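Local coordinates for protein polyketide synthase (Synechococcus sp., PDB 4GOX) that probably transfers a sulfonate group from PAPS to an intermediate bound to the olefin synthase, activating it on the way to a hydrocarbon, at residues P25-L30 against Q122-D127; P53-L58 against I126-S131; H57-E62 against L139-I144; K150-V155 against T225-F230. All coordinates share one frame; numbering follows the deposited sequence.

Contact 1. Residues P25-L30 against Q122-D127; sequences PIAFIL and QRLLID
Ala27 and Ile126 pair as neighbours on parallel strands 26-30 and 124-127 in the parallel sheet of the sulfotransferase fold, whose family belongs to the P-loop NTPase clan. Three backbone hydrogen bonds join the strands: Ala27 N gives to Leu125 O at 3.0 Å, Asp127 N to Ala27 O at 2.9 Å, and Ile29 N to Asp127 O at 3.0 Å. On one face of the sheet, Ala27 CB touches Ile126 CD1 at 3.7 Å, and Ile126 CG2 reaches the CG1 and CD1 of Ile29; Leu231 of helix 220-231 covers Ala27, Leu124 and Ile126. The other face carries Ile26, Leu125, Phe28 and Asp127, with helix 109-119 packed on it. There Tyr113 and Tyr132 both hydrogen-bond Asp127 OD1, fixing a carboxylate whose CG lies anti to the backbone N (chi1 -180°). The Phe28 ring, turned 36° from the plane of that carboxylate, brings CD1 to 3.6 Å from Asp127 CB.

Contact 2. Residues P53-L58 against I126-S131; sequences PPELHL and IDKSPS
With CG anti to its backbone N (chi1 -178°) and the chain then bent at chi2 and chi3, Lys128 turns its amine to the carboxylate of Glu55, whose own chain runs extended beyond CG. Lys128 NZ and Glu55 OE1 form a buried salt bridge of 2.7 Å, the oxygen being met nearly along its C-O axis. Glu55 and Pro130 approach head-on, Pro130 CD 3.4 Å from Glu55 CD. Thr38 also hydrogen-bonds Lys128 NZ.

Elsewhere water fills the seam between loop 53-58 and strand 126-129. One molecule accepts from Lys128 N at 2.9 Å and lies within hydrogen-bonding distance of Pro53 O and Ile126 O; two others link Leu56 N and His57 N, respectively, to Asp127 OD2, while Tyr113 holds Asp127 OD1. A fourth bridges His57 ND1 and Ser129 OG, lying in the imidazole plane at 2.7 Å from ND1. Ser129 OG accepts from Ser131 N in an ST turn just past the strand, and Tyr132 N also hydrogen-bonds it. An alanine in place of Glu55 would probably leave the Lys128 ammonium without its carboxylate partner, though still bonded to Thr38. The ion pair thus ties the loop to the nucleotide pocket and helps fix the lysine, whose side chain lies about 4 Å from the bound adenosine-3'-5'-diphosphate.

Contact 3. Residues H57-E62 against L139-I144; sequences HLLPFE and LDHSEI
His141 ND1 donates to Leu59 O at 2.6 Å, the hydrogen bond that pins the loop 57-62, between strand 50-51 and helix 64-71, to helix 136-145. It is nearly straight, 169° at the hydrogen, and lies both in the carbonyl plane and close to the imidazole plane. The loop presents this oxygen from within a type I beta turn, Leu58 to Phe61, closed by Phe61 N on Leu58 O. Phe61 O also sits at the edge of the imidazole, 3.1 Å from His141 CE1.

A water carries the polar contact further. It lies in the ring plane 2.7 Å from His141 NE2 and 2.6 Å from Glu62 OE2, so the glutamate reaches the ring indirectly; Glu62 OE1 accepts from Gln16 N.

Apolar contact comes from Leu59, which lies alongside His141 and runs the other way. With CG anti to the backbone N (chi1 -157°), its two methyls are carried to the helix: CD1 comes 3.8 Å from His141 CB while CD2 meets Ser142 CB at 4.0 Å.

Aromatic contact is added by Trp15, stacked on the imidazole.

A leucine in place of His141 would probably leave Leu59 O without its donor and the Glu62 water without its ring partner. Both ring nitrogens are thus engaged with the loop, ND1 directly as donor to a carbonyl and NE2 through a water shared with a carboxylate.

Contact 4. Residues K150-V155 against T225-F230; sequences KYIHLV and TNICDF
Phe230 reaches from helix 220-231 to strand 149-155, its CG anti to the backbone N (chi1 174°), which sends the ring over the strand between Lys150 and Ile152. Segment 225-230 of the helix runs at 160° to segment 150-155 of the strand, nearly antiparallel, with the axes of these segments 10.6 Å apart, and covers one side of the parallel sheet in this alpha/beta fold.

A CH-pi contact comes first: Lys150 CD lies over one face of the Phe230 ring, 4.2 Å from the centroid and 18° off the normal. The aliphatic chain of the lysine continues past the ring, heading back toward the helix as the phenylalanine reaches out from it, and Lys150 CE comes 3.4 Å from Phe230 O.

Apolar contacts follow from Ile152. Its CG1 lies 3.9 Å from Phe230 CE2, and its CD1 meets Ile227 CG2 at 3.9 Å, the two isoleucine side chains crossing at about a right angle. Leu40 of helix 37-45 and Val211 of strand 208-212 touch both isoleucines, while Leu209 touches the phenyl ring.

No hydrogen bond crosses between the segments. The helix is therefore held to the strand by hydrophobic and dispersion contacts, with the methylenes of Lys150 serving as apolar surface at the partly exposed end, where its amine can stay clear of the phenyl ring.

Contacts 1, 2 and 4 all reach one parallel sheet, ordered 50-51, 124-129, 26-30, 149-155, 208-212. Contacts 1 and 2, centred 10 Å apart, share Ile126 and Asp127 on strand 124-129; contact 4 meets contact 1 through backbone bonds between Phe28, Leu30 and Ile152. Contact 3 continues the loop of contact 2 outward to helix 136-145 and joins contact 4, 20 Å away centre to centre, where Tyr151 OH bonds Ser142 and Glu143. Along the chain contacts 1 and 3 interleave, whereas contact 4 opens after the other three have closed. Contact 2 comes nearest the nucleotide, the Lys128 side chain about 4 Å from it, against about 8 Å for Ile29 of contact 1 and 12 Å for Ile152 of contact 4.

Contact 1. Residues P25-L30 against Q122-D127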
loop_
_atom_site.group_PDB
_atom_site.type_symbol
_atom_site.label_atom_id
_atom_site.label_comp_id
_atom_site.label_asym_id
_atom_site.label_seq_id
_atom_site.Cartn_x
_atom_site.Cartn_y
_atom_site.Cartn_z
ATOM N N PRO A 25 2.514 -15.334 8.018
ATOM C CA PRO A 25 3.091 -14.183 7.301
ATOM C C PRO A 25 2.069 -13.348 6.528
ATOM O O PRO A 25 1.039 -13.843 6.078
ATOM C CB PRO A 25 4.152 -14.815 6.395
ATOM C CG PRO A 25 3.714 -16.236 6.224
ATOM C CD PRO A 25 3.056 -16.616 7.513
ATOM N N ILE A 26 2.345 -12.051 6.456
ATOM C CA ILE A 26 1.547 -11.038 5.763
ATOM C C ILE A 26 2.523 -9.949 5.412
ATOM O O ILE A 26 3.508 -9.740 6.131
ATOM C CB ILE A 26 0.345 -10.486 6.617
ATOM C CG1 ILE A 26 -0.593 -9.606 5.742
ATOM C CG2 ILE A 26 0.811 -9.737 7.913
ATOM C CD1 ILE A 26 -1.828 -9.184 6.322
ATOM N N ALA A 27 2.251 -9.237 4.329
ATOM C CA ALA A 27 3.099 -8.129 3.966
ATOM C C ALA A 27 2.247 -6.923 3.623
ATOM O O ALA A 27 1.090 -7.071 3.228
ATOM C CB ALA A 27 4.027 -8.500 2.808
ATOM N N PHE A 28 2.822 -5.732 3.806
ATOM C CA PHE A 28 2.157 -4.488 3.474
ATOM C C PHE A 28 3.029 -3.680 2.535
ATOM O O PHE A 28 4.251 -3.661 2.708
ATOM C CB PHE A 28 1.935 -3.636 4.747
ATOM C CG PHE A 28 0.980 -4.232 5.746
ATOM C CD1 PHE A 28 -0.363 -3.881 5.737
ATOM C CD2 PHE A 28 1.431 -5.118 6.719
ATOM C CE1 PHE A 28 -1.253 -4.442 6.652
ATOM C CE2 PHE A 28 0.545 -5.682 7.626
ATOM C CZ PHE A 28 -0.797 -5.343 7.589
ATOM N N ILE A 29 2.389 -2.921 1.637
ATOM C CA ILE A 29 3.066 -1.928 0.803
ATOM C C ILE A 29 2.564 -0.639 1.386
ATOM O O ILE A 29 1.361 -0.346 1.331
ATOM C CB ILE A 29 2.799 -1.982 -0.733
ATOM C CG1 ILE A 29 3.255 -3.312 -1.351
ATOM C CG2 ILE A 29 3.503 -0.777 -1.421
ATOM C CD1 ILE A 29 2.707 -3.538 -2.750
ATOM N N LEU A 30 3.487 0.104 2.014
ATOM C CA LEU A 30 3.186 1.351 2.649
ATOM C C LEU A 30 3.890 2.475 1.943
ATOM O O LEU A 30 5.081 2.395 1.632
ATOM C CB LEU A 30 3.595 1.317 4.138
ATOM C CG LEU A 30 3.000 0.196 5.013
ATOM C CD1 LEU A 30 3.668 0.200 6.359
ATOM C CD2 LEU A 30 1.488 0.360 5.186
ATOM N N GLN A 122 -1.604 -20.976 0.018
ATOM C CA GLN A 122 -0.157 -20.894 0.218
ATOM C C GLN A 122 0.383 -19.481 -0.108
ATOM O O GLN A 122 1.527 -19.172 0.237
ATOM C CB GLN A 122 0.568 -21.923 -0.682
ATOM C CG GLN A 122 -0.220 -23.196 -1.038
ATOM C CD GLN A 122 -0.015 -24.378 -0.109
ATOM O OE1 GLN A 122 0.682 -24.311 0.912
ATOM N NE2 GLN A 122 -0.628 -25.499 -0.452
ATOM N N ARG A 123 -0.408 -18.654 -0.822
ATOM C CA ARG A 123 0.039 -17.339 -1.288
ATOM C C ARG A 123 0.188 -16.325 -0.176
ATOM O O ARG A 123 -0.624 -16.289 0.746
ATOM C CB ARG A 123 -0.868 -16.790 -2.407
ATOM C CG ARG A 123 -1.057 -17.763 -3.565
ATOM C CD ARG A 123 -1.755 -17.121 -4.734
ATOM N NE ARG A 123 -3.208 -17.122 -4.591
ATOM C CZ ARG A 123 -4.025 -16.423 -5.369
ATOM N NH1 ARG A 123 -3.535 -15.658 -6.344
ATOM N NH2 ARG A 123 -5.337 -16.476 -5.181
ATOM N N LEU A 124 1.221 -15.483 -0.279
ATOM C CA LEU A 124 1.457 -14.429 0.690
ATOM C C LEU A 124 0.591 -13.230 0.353
ATOM O O LEU A 124 0.767 -12.603 -0.687
ATOM C CB LEU A 124 2.949 -14.061 0.754
ATOM C CG LEU A 124 3.311 -12.836 1.620
ATOM C CD1 LEU A 124 3.137 -13.135 3.095
ATOM C CD2 LEU A 124 4.719 -12.358 1.325
ATOM N N LEU A 125 -0.324 -12.893 1.269
ATOM C CA LEU A 125 -1.230 -11.772 1.147
ATOM C C LEU A 125 -0.453 -10.466 1.324
ATOM O O LEU A 125 0.360 -10.322 2.237
ATOM C CB LEU A 125 -2.368 -11.894 2.175
ATOM C CG LEU A 125 -3.340 -10.697 2.304
ATOM C CD1 LEU A 125 -4.254 -10.602 1.084
ATOM C CD2 LEU A 125 -4.195 -10.821 3.577
ATOM N N ILE A 126 -0.688 -9.541 0.402
ATOM C CA ILE A 126 -0.071 -8.233 0.387
ATOM C C ILE A 126 -1.193 -7.215 0.514
ATOM O O ILE A 126 -2.064 -7.165 -0.357
ATOM C CB ILE A 126 0.770 -7.952 -0.896
ATOM C CG1 ILE A 126 1.679 -9.147 -1.383
ATOM C CG2 ILE A 126 1.512 -6.599 -0.802
ATOM C CD1 ILE A 126 2.936 -9.511 -0.596
ATOM N N ASP A 127 -1.146 -6.386 1.575
ATOM C CA ASP A 127 -2.103 -5.310 1.773
ATOM C C ASP A 127 -1.398 -4.015 1.381
ATOM O O ASP A 127 -0.548 -3.528 2.127
ATOM C CB ASP A 127 -2.612 -5.248 3.240
ATOM C CG ASP A 127 -3.631 -4.146 3.537
ATOM O OD1 ASP A 127 -4.245 -4.192 4.613
ATOM O OD2 ASP A 127 -3.788 -3.206 2.692
#

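Contact 2. Residues P53-L58 against I126-S131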
loop_
_atom_site.group_PDB
_atom_site.type_symbol
_atom_site.label_atom_id
_atom_site.label_comp_id
_atom_site.label_asym_id
_atom_site.label_seq_id
_atom_site.Cartn_x
_atom_site.Cartn_y
_atom_site.Cartn_z
ATOM N N PRO A 53 -4.231 -7.868 -3.910
ATOM C CA PRO A 53 -5.472 -7.289 -4.443
ATOM C C PRO A 53 -5.517 -5.767 -4.407
ATOM O O PRO A 53 -4.641 -5.169 -3.788
ATOM C CB PRO A 53 -6.543 -7.882 -3.503
ATOM C CG PRO A 53 -5.837 -8.025 -2.198
ATOM C CD PRO A 53 -4.431 -8.409 -2.541
ATOM N N PRO A 54 -6.577 -5.116 -4.965
ATOM C CA PRO A 54 -6.723 -3.660 -4.769
ATOM C C PRO A 54 -7.005 -3.366 -3.281
ATOM O O PRO A 54 -7.381 -4.275 -2.543
ATOM C CB PRO A 54 -7.928 -3.299 -5.640
ATOM C CG PRO A 54 -8.661 -4.556 -5.859
ATOM C CD PRO A 54 -7.712 -5.683 -5.733
ATOM N N GLU A 55 -6.764 -2.123 -2.837
ATOM C CA GLU A 55 -6.884 -1.660 -1.443
ATOM C C GLU A 55 -8.001 -2.277 -0.600
ATOM O O GLU A 55 -9.178 -1.966 -0.808
ATOM C CB GLU A 55 -6.972 -0.128 -1.381
ATOM C CG GLU A 55 -5.609 0.532 -1.469
ATOM C CD GLU A 55 -5.586 1.901 -2.107
ATOM O OE1 GLU A 55 -4.765 2.099 -3.030
ATOM O OE2 GLU A 55 -6.305 2.804 -1.620
ATOM N N LEU A 56 -7.609 -3.163 0.344
ATOM C CA LEU A 56 -8.507 -3.791 1.325
ATOM C C LEU A 56 -9.026 -2.775 2.341
ATOM O O LEU A 56 -10.185 -2.859 2.763
ATOM C CB LEU A 56 -7.770 -4.944 2.040
ATOM C CG LEU A 56 -7.295 -6.096 1.124
ATOM C CD1 LEU A 56 -6.294 -6.981 1.846
ATOM C CD2 LEU A 56 -8.492 -6.967 0.650
ATOM N N HIS A 57 -8.163 -1.798 2.749
ATOM C CA HIS A 57 -8.501 -0.755 3.729
ATOM C C HIS A 57 -9.104 -1.336 5.017
ATOM O O HIS A 57 -10.235 -1.018 5.377
ATOM C CB HIS A 57 -9.363 0.390 3.116
ATOM C CG HIS A 57 -9.176 1.696 3.845
ATOM N ND1 HIS A 57 -7.916 2.281 3.976
ATOM C CD2 HIS A 57 -10.071 2.443 4.538
ATOM C CE1 HIS A 57 -8.102 3.380 4.691
ATOM N NE2 HIS A 57 -9.381 3.518 5.056
ATOM N N LEU A 58 -8.362 -2.253 5.661
ATOM C CA LEU A 58 -8.790 -2.961 6.885
ATOM C C LEU A 58 -8.090 -2.468 8.171
ATOM O O LEU A 58 -8.740 -2.290 9.195
ATOM C CB LEU A 58 -8.482 -4.457 6.719
ATOM C CG LEU A 58 -9.337 -5.235 5.689
ATOM C CD1 LEU A 58 -8.722 -6.619 5.406
ATOM C CD2 LEU A 58 -10.777 -5.369 6.196
ATOM N N ILE A 126 -0.688 -9.541 0.402
ATOM C CA ILE A 126 -0.071 -8.233 0.387
ATOM C C ILE A 126 -1.193 -7.215 0.514
ATOM O O ILE A 126 -2.064 -7.165 -0.357
ATOM C CB ILE A 126 0.770 -7.952 -0.896
ATOM C CG1 ILE A 126 1.679 -9.147 -1.383
ATOM C CG2 ILE A 126 1.512 -6.599 -0.802
ATOM C CD1 ILE A 126 2.936 -9.511 -0.596
ATOM N N ASP A 127 -1.146 -6.386 1.575
ATOM C CA ASP A 127 -2.103 -5.310 1.773
ATOM C C ASP A 127 -1.398 -4.015 1.381
ATOM O O ASP A 127 -0.548 -3.528 2.127
ATOM C CB ASP A 127 -2.612 -5.248 3.240
ATOM C CG ASP A 127 -3.631 -4.146 3.537
ATOM O OD1 ASP A 127 -4.245 -4.192 4.613
ATOM O OD2 ASP A 127 -3.788 -3.206 2.692
ATOM N N LYS A 128 -1.743 -3.450 0.211
ATOM C CA LYS A 128 -1.146 -2.178 -0.204
ATOM C C LYS A 128 -2.032 -1.064 0.314
ATOM O O LYS A 128 -3.263 -1.130 0.174
ATOM C CB LYS A 128 -1.065 -2.082 -1.755
ATOM C CG LYS A 128 -0.406 -0.778 -2.257
ATOM C CD LYS A 128 -1.391 0.377 -2.548
ATOM C CE LYS A 128 -1.980 0.289 -3.949
ATOM N NZ LYS A 128 -2.487 1.609 -4.429
ATOM N N SER A 129 -1.424 -0.046 0.897
ATOM C CA SER A 129 -2.154 1.145 1.301
ATOM C C SER A 129 -1.331 2.421 1.216
ATOM O O SER A 129 -0.320 2.536 1.913
ATOM C CB SER A 129 -2.728 1.013 2.703
ATOM O OG SER A 129 -3.253 2.266 3.108
ATOM N N PRO A 130 -1.845 3.452 0.495
ATOM C CA PRO A 130 -1.168 4.770 0.502
ATOM C C PRO A 130 -1.672 5.692 1.633
ATOM O O PRO A 130 -1.379 6.883 1.643
ATOM C CB PRO A 130 -1.539 5.360 -0.865
ATOM C CG PRO A 130 -2.873 4.699 -1.229
ATOM C CD PRO A 130 -3.052 3.453 -0.368
ATOM N N SER A 131 -2.471 5.163 2.563
ATOM C CA SER A 131 -3.021 5.976 3.639
ATOM C C SER A 131 -2.735 5.409 5.035
ATOM O O SER A 131 -2.693 6.206 5.941
ATOM C CB SER A 131 -4.528 6.202 3.427
ATOM O OG SER A 131 -5.238 5.002 3.610
HETATM O O HOH W 1 -3.334 -5.172 -1.427
HETATM O O HOH W 2 -6.307 4.678 0.806
HETATM O O HOH W 3 -4.928 -3.966 0.384
HETATM O O HOH W 4 -5.246 -1.161 2.023
HETATM O O HOH W 5 -5.875 1.612 2.364
#

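Contact 3. Residues H57-E62 against L139-I144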
loop_
_atom_site.group_PDB
_atom_site.type_symbol
_atom_site.label_atom_id
_atom_site.label_comp_id
_atom_site.label_asym_id
_atom_site.label_seq_id
_atom_site.Cartn_x
_atom_site.Cartn_y
_atom_site.Cartn_z
ATOM N N HIS A 57 -8.163 -1.798 2.749
ATOM C CA HIS A 57 -8.501 -0.755 3.729
ATOM C C HIS A 57 -9.104 -1.336 5.017
ATOM O O HIS A 57 -10.235 -1.018 5.377
ATOM C CB HIS A 57 -9.363 0.390 3.116
ATOM C CG HIS A 57 -9.176 1.696 3.845
ATOM N ND1 HIS A 57 -7.916 2.281 3.976
ATOM C CD2 HIS A 57 -10.071 2.443 4.538
ATOM C CE1 HIS A 57 -8.102 3.380 4.691
ATOM N NE2 HIS A 57 -9.381 3.518 5.056
ATOM N N LEU A 58 -8.362 -2.253 5.661
ATOM C CA LEU A 58 -8.790 -2.961 6.885
ATOM C C LEU A 58 -8.090 -2.468 8.171
ATOM O O LEU A 58 -8.740 -2.290 9.195
ATOM C CB LEU A 58 -8.482 -4.457 6.719
ATOM C CG LEU A 58 -9.337 -5.235 5.689
ATOM C CD1 LEU A 58 -8.722 -6.619 5.406
ATOM C CD2 LEU A 58 -10.777 -5.369 6.196
ATOM N N LEU A 59 -6.767 -2.265 8.117
ATOM C CA LEU A 59 -5.944 -1.870 9.271
ATOM C C LEU A 59 -6.442 -0.704 10.149
ATOM O O LEU A 59 -6.321 -0.845 11.366
ATOM C CB LEU A 59 -4.475 -1.735 8.850
ATOM C CG LEU A 59 -3.395 -1.872 9.936
ATOM C CD1 LEU A 59 -3.382 -3.290 10.519
ATOM C CD2 LEU A 59 -2.029 -1.597 9.345
ATOM N N PRO A 60 -7.055 0.409 9.623
ATOM C CA PRO A 60 -7.493 1.511 10.513
ATOM C C PRO A 60 -8.644 1.218 11.459
ATOM O O PRO A 60 -8.985 2.074 12.277
ATOM C CB PRO A 60 -7.972 2.583 9.528
ATOM C CG PRO A 60 -7.350 2.251 8.223
ATOM C CD PRO A 60 -7.250 0.780 8.204
ATOM N N PHE A 61 -9.279 0.050 11.327
ATOM C CA PHE A 61 -10.511 -0.271 12.064
ATOM C C PHE A 61 -10.374 -1.457 12.973
ATOM O O PHE A 61 -9.591 -2.358 12.709
ATOM C CB PHE A 61 -11.628 -0.543 11.034
ATOM C CG PHE A 61 -11.664 0.514 9.948
ATOM C CD1 PHE A 61 -12.141 1.801 10.222
ATOM C CD2 PHE A 61 -11.167 0.248 8.681
ATOM C CE1 PHE A 61 -12.162 2.783 9.222
ATOM C CE2 PHE A 61 -11.157 1.240 7.693
ATOM C CZ PHE A 61 -11.661 2.502 7.973
ATOM N N GLU A 62 -11.149 -1.458 14.034
ATOM C CA GLU A 62 -11.183 -2.516 15.024
ATOM C C GLU A 62 -12.041 -3.693 14.499
ATOM O O GLU A 62 -11.576 -4.837 14.456
ATOM C CB GLU A 62 -11.738 -1.925 16.346
ATOM C CG GLU A 62 -11.661 -2.844 17.535
ATOM C CD GLU A 62 -10.252 -3.228 17.907
ATOM O OE1 GLU A 62 -9.567 -2.422 18.576
ATOM O OE2 GLU A 62 -9.834 -4.346 17.532
ATOM N N LEU A 139 -0.656 2.220 11.815
ATOM C CA LEU A 139 0.517 1.362 11.653
ATOM C C LEU A 139 0.742 0.500 12.896
ATOM O O LEU A 139 1.076 -0.675 12.746
ATOM C CB LEU A 139 1.773 2.225 11.397
ATOM C CG LEU A 139 1.829 3.047 10.084
ATOM C CD1 LEU A 139 3.207 3.702 9.924
ATOM C CD2 LEU A 139 1.524 2.176 8.848
ATOM N N ASP A 140 0.557 1.084 14.137
ATOM C CA ASP A 140 0.679 0.357 15.408
ATOM C C ASP A 140 -0.264 -0.857 15.449
ATOM O O ASP A 140 0.043 -1.841 16.129
ATOM C CB ASP A 140 0.365 1.283 16.612
ATOM C CG ASP A 140 1.430 2.340 16.883
ATOM O OD1 ASP A 140 2.560 2.198 16.369
ATOM O OD2 ASP A 140 1.130 3.308 17.601
ATOM N N HIS A 141 -1.415 -0.791 14.754
ATOM C CA HIS A 141 -2.381 -1.915 14.749
ATOM C C HIS A 141 -1.772 -3.207 14.189
ATOM O O HIS A 141 -2.115 -4.297 14.654
ATOM C CB HIS A 141 -3.623 -1.554 13.942
ATOM C CG HIS A 141 -4.843 -2.362 14.260
ATOM N ND1 HIS A 141 -5.937 -2.348 13.424
ATOM C CD2 HIS A 141 -5.107 -3.173 15.313
ATOM C CE1 HIS A 141 -6.838 -3.127 13.998
ATOM N NE2 HIS A 141 -6.384 -3.630 15.148
ATOM N N SER A 142 -0.846 -3.084 13.224
ATOM C CA SER A 142 -0.218 -4.248 12.590
ATOM C C SER A 142 0.646 -5.036 13.569
ATOM O O SER A 142 0.507 -6.253 13.660
ATOM C CB SER A 142 0.583 -3.834 11.363
ATOM O OG SER A 142 1.229 -4.972 10.818
ATOM N N GLU A 143 1.506 -4.346 14.321
ATOM C CA GLU A 143 2.352 -4.996 15.310
ATOM C C GLU A 143 1.533 -5.605 16.449
ATOM O O GLU A 143 1.976 -6.592 17.043
ATOM C CB GLU A 143 3.465 -4.059 15.805
ATOM C CG GLU A 143 4.517 -3.834 14.718
ATOM C CD GLU A 143 5.249 -5.095 14.290
ATOM O OE1 GLU A 143 5.925 -5.706 15.149
ATOM O OE2 GLU A 143 5.129 -5.490 13.108
ATOM N N ILE A 144 0.317 -5.066 16.706
ATOM C CA ILE A 144 -0.610 -5.628 17.685
ATOM C C ILE A 144 -1.232 -6.937 17.153
ATOM O O ILE A 144 -1.307 -7.921 17.884
ATOM C CB ILE A 144 -1.660 -4.560 18.146
ATOM C CG1 ILE A 144 -1.050 -3.683 19.274
ATOM C CG2 ILE A 144 -2.984 -5.193 18.626
ATOM C CD1 ILE A 144 -1.598 -2.288 19.414
HETATM O O HOH W 6 -7.343 -4.975 17.225
#

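Contact 4. Residues K150-V155 against T225-F230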
loop_
_atom_site.group_PDB
_atom_site.type_symbol
_atom_site.label_atom_id
_atom_site.label_comp_id
_atom_site.label_asym_id
_atom_site.label_seq_id
_atom_site.Cartn_x
_atom_site.Cartn_y
_atom_site.Cartn_z
ATOM N N LYS A 150 5.566 -8.108 7.400
ATOM C CA LYS A 150 6.692 -7.508 6.666
ATOM C C LYS A 150 6.213 -6.220 6.039
ATOM O O LYS A 150 5.090 -6.159 5.542
ATOM C CB LYS A 150 7.260 -8.441 5.592
ATOM C CG LYS A 150 8.119 -9.556 6.165
ATOM C CD LYS A 150 8.790 -10.325 5.026
ATOM C CE LYS A 150 9.634 -11.477 5.514
ATOM N NZ LYS A 150 8.805 -12.681 5.763
ATOM N N TYR A 151 7.053 -5.197 6.060
ATOM C CA TYR A 151 6.679 -3.900 5.515
ATOM C C TYR A 151 7.570 -3.462 4.362
ATOM O O TYR A 151 8.777 -3.292 4.543
ATOM C CB TYR A 151 6.689 -2.826 6.628
ATOM C CG TYR A 151 5.902 -3.241 7.848
ATOM C CD1 TYR A 151 4.507 -3.210 7.847
ATOM C CD2 TYR A 151 6.543 -3.743 8.973
ATOM C CE1 TYR A 151 3.778 -3.627 8.954
ATOM C CE2 TYR A 151 5.821 -4.152 10.091
ATOM C CZ TYR A 151 4.441 -4.110 10.069
ATOM O OH TYR A 151 3.749 -4.496 11.182
ATOM N N ILE A 152 6.956 -3.220 3.196
ATOM C CA ILE A 152 7.635 -2.655 2.028
ATOM C C ILE A 152 7.318 -1.148 2.064
ATOM O O ILE A 152 6.163 -0.759 1.915
ATOM C CB ILE A 152 7.146 -3.306 0.713
ATOM C CG1 ILE A 152 7.494 -4.812 0.679
ATOM C CG2 ILE A 152 7.760 -2.565 -0.508
ATOM C CD1 ILE A 152 6.720 -5.586 -0.391
ATOM N N HIS A 153 8.327 -0.321 2.349
ATOM C CA HIS A 153 8.171 1.124 2.397
ATOM C C HIS A 153 8.571 1.673 1.022
ATOM O O HIS A 153 9.757 1.777 0.713
ATOM C CB HIS A 153 9.060 1.716 3.510
ATOM C CG HIS A 153 9.010 3.217 3.657
ATOM N ND1 HIS A 153 9.834 3.876 4.560
ATOM C CD2 HIS A 153 8.181 4.124 3.085
ATOM C CE1 HIS A 153 9.518 5.156 4.457
ATOM N NE2 HIS A 153 8.535 5.349 3.573
ATOM N N LEU A 154 7.581 2.010 0.203
ATOM C CA LEU A 154 7.832 2.540 -1.135
ATOM C C LEU A 154 7.933 4.048 -1.036
ATOM O O LEU A 154 7.056 4.688 -0.458
ATOM C CB LEU A 154 6.736 2.065 -2.123
ATOM C CG LEU A 154 6.733 2.664 -3.526
ATOM C CD1 LEU A 154 7.997 2.310 -4.300
ATOM C CD2 LEU A 154 5.537 2.188 -4.270
ATOM N N VAL A 155 9.049 4.612 -1.522
ATOM C CA VAL A 155 9.319 6.052 -1.422
ATOM C C VAL A 155 9.490 6.664 -2.787
ATOM O O VAL A 155 10.168 6.081 -3.646
ATOM C CB VAL A 155 10.542 6.398 -0.515
ATOM C CG1 VAL A 155 10.582 7.893 -0.191
ATOM C CG2 VAL A 155 10.533 5.586 0.783
ATOM N N THR A 225 13.537 -8.166 -7.803
ATOM C CA THR A 225 14.323 -9.322 -7.344
ATOM C C THR A 225 14.614 -9.147 -5.850
ATOM O O THR A 225 14.410 -10.083 -5.085
ATOM C CB THR A 225 15.574 -9.512 -8.225
ATOM O OG1 THR A 225 15.140 -10.032 -9.480
ATOM C CG2 THR A 225 16.619 -10.446 -7.611
ATOM N N ASN A 226 15.020 -7.923 -5.437
ATOM C CA ASN A 226 15.283 -7.586 -4.036
ATOM C C ASN A 226 14.012 -7.727 -3.183
ATOM O O ASN A 226 14.086 -8.212 -2.044
ATOM C CB ASN A 226 15.839 -6.170 -3.909
ATOM C CG ASN A 226 17.209 -5.981 -4.493
ATOM O OD1 ASN A 226 18.046 -6.892 -4.523
ATOM N ND2 ASN A 226 17.487 -4.767 -4.933
ATOM N N ILE A 227 12.858 -7.305 -3.730
ATOM C CA ILE A 227 11.556 -7.396 -3.045
ATOM C C ILE A 227 11.206 -8.883 -2.839
ATOM O O ILE A 227 10.808 -9.255 -1.736
ATOM C CB ILE A 227 10.442 -6.605 -3.784
ATOM C CG1 ILE A 227 10.738 -5.091 -3.754
ATOM C CG2 ILE A 227 9.074 -6.902 -3.175
ATOM C CD1 ILE A 227 9.792 -4.248 -4.585
ATOM N N CYS A 228 11.409 -9.723 -3.893
ATOM C CA CYS A 228 11.189 -11.168 -3.873
ATOM C C CYS A 228 12.060 -11.855 -2.808
ATOM O O CYS A 228 11.571 -12.727 -2.076
ATOM C CB CYS A 228 11.423 -11.772 -5.261
ATOM S SG CYS A 228 10.082 -11.444 -6.437
ATOM N N ASP A 229 13.345 -11.443 -2.716
ATOM C CA ASP A 229 14.290 -11.966 -1.729
ATOM C C ASP A 229 13.803 -11.618 -0.325
ATOM O O ASP A 229 13.873 -12.459 0.576
ATOM C CB ASP A 229 15.708 -11.408 -1.968
ATOM C CG ASP A 229 16.392 -11.866 -3.256
ATOM O OD1 ASP A 229 15.972 -12.915 -3.825
ATOM O OD2 ASP A 229 17.355 -11.195 -3.685
ATOM N N PHE A 230 13.272 -10.388 -0.159
ATOM C CA PHE A 230 12.735 -9.891 1.106
ATOM C C PHE A 230 11.495 -10.684 1.542
ATOM O O PHE A 230 11.411 -11.093 2.700
ATOM C CB PHE A 230 12.428 -8.389 1.002
ATOM C CG PHE A 230 11.726 -7.796 2.206
ATOM C CD1 PHE A 230 12.404 -7.614 3.409
ATOM C CD2 PHE A 230 10.412 -7.352 2.116
ATOM C CE1 PHE A 230 11.757 -7.052 4.517
ATOM C CE2 PHE A 230 9.766 -6.793 3.223
ATOM C CZ PHE A 230 10.439 -6.654 4.416
#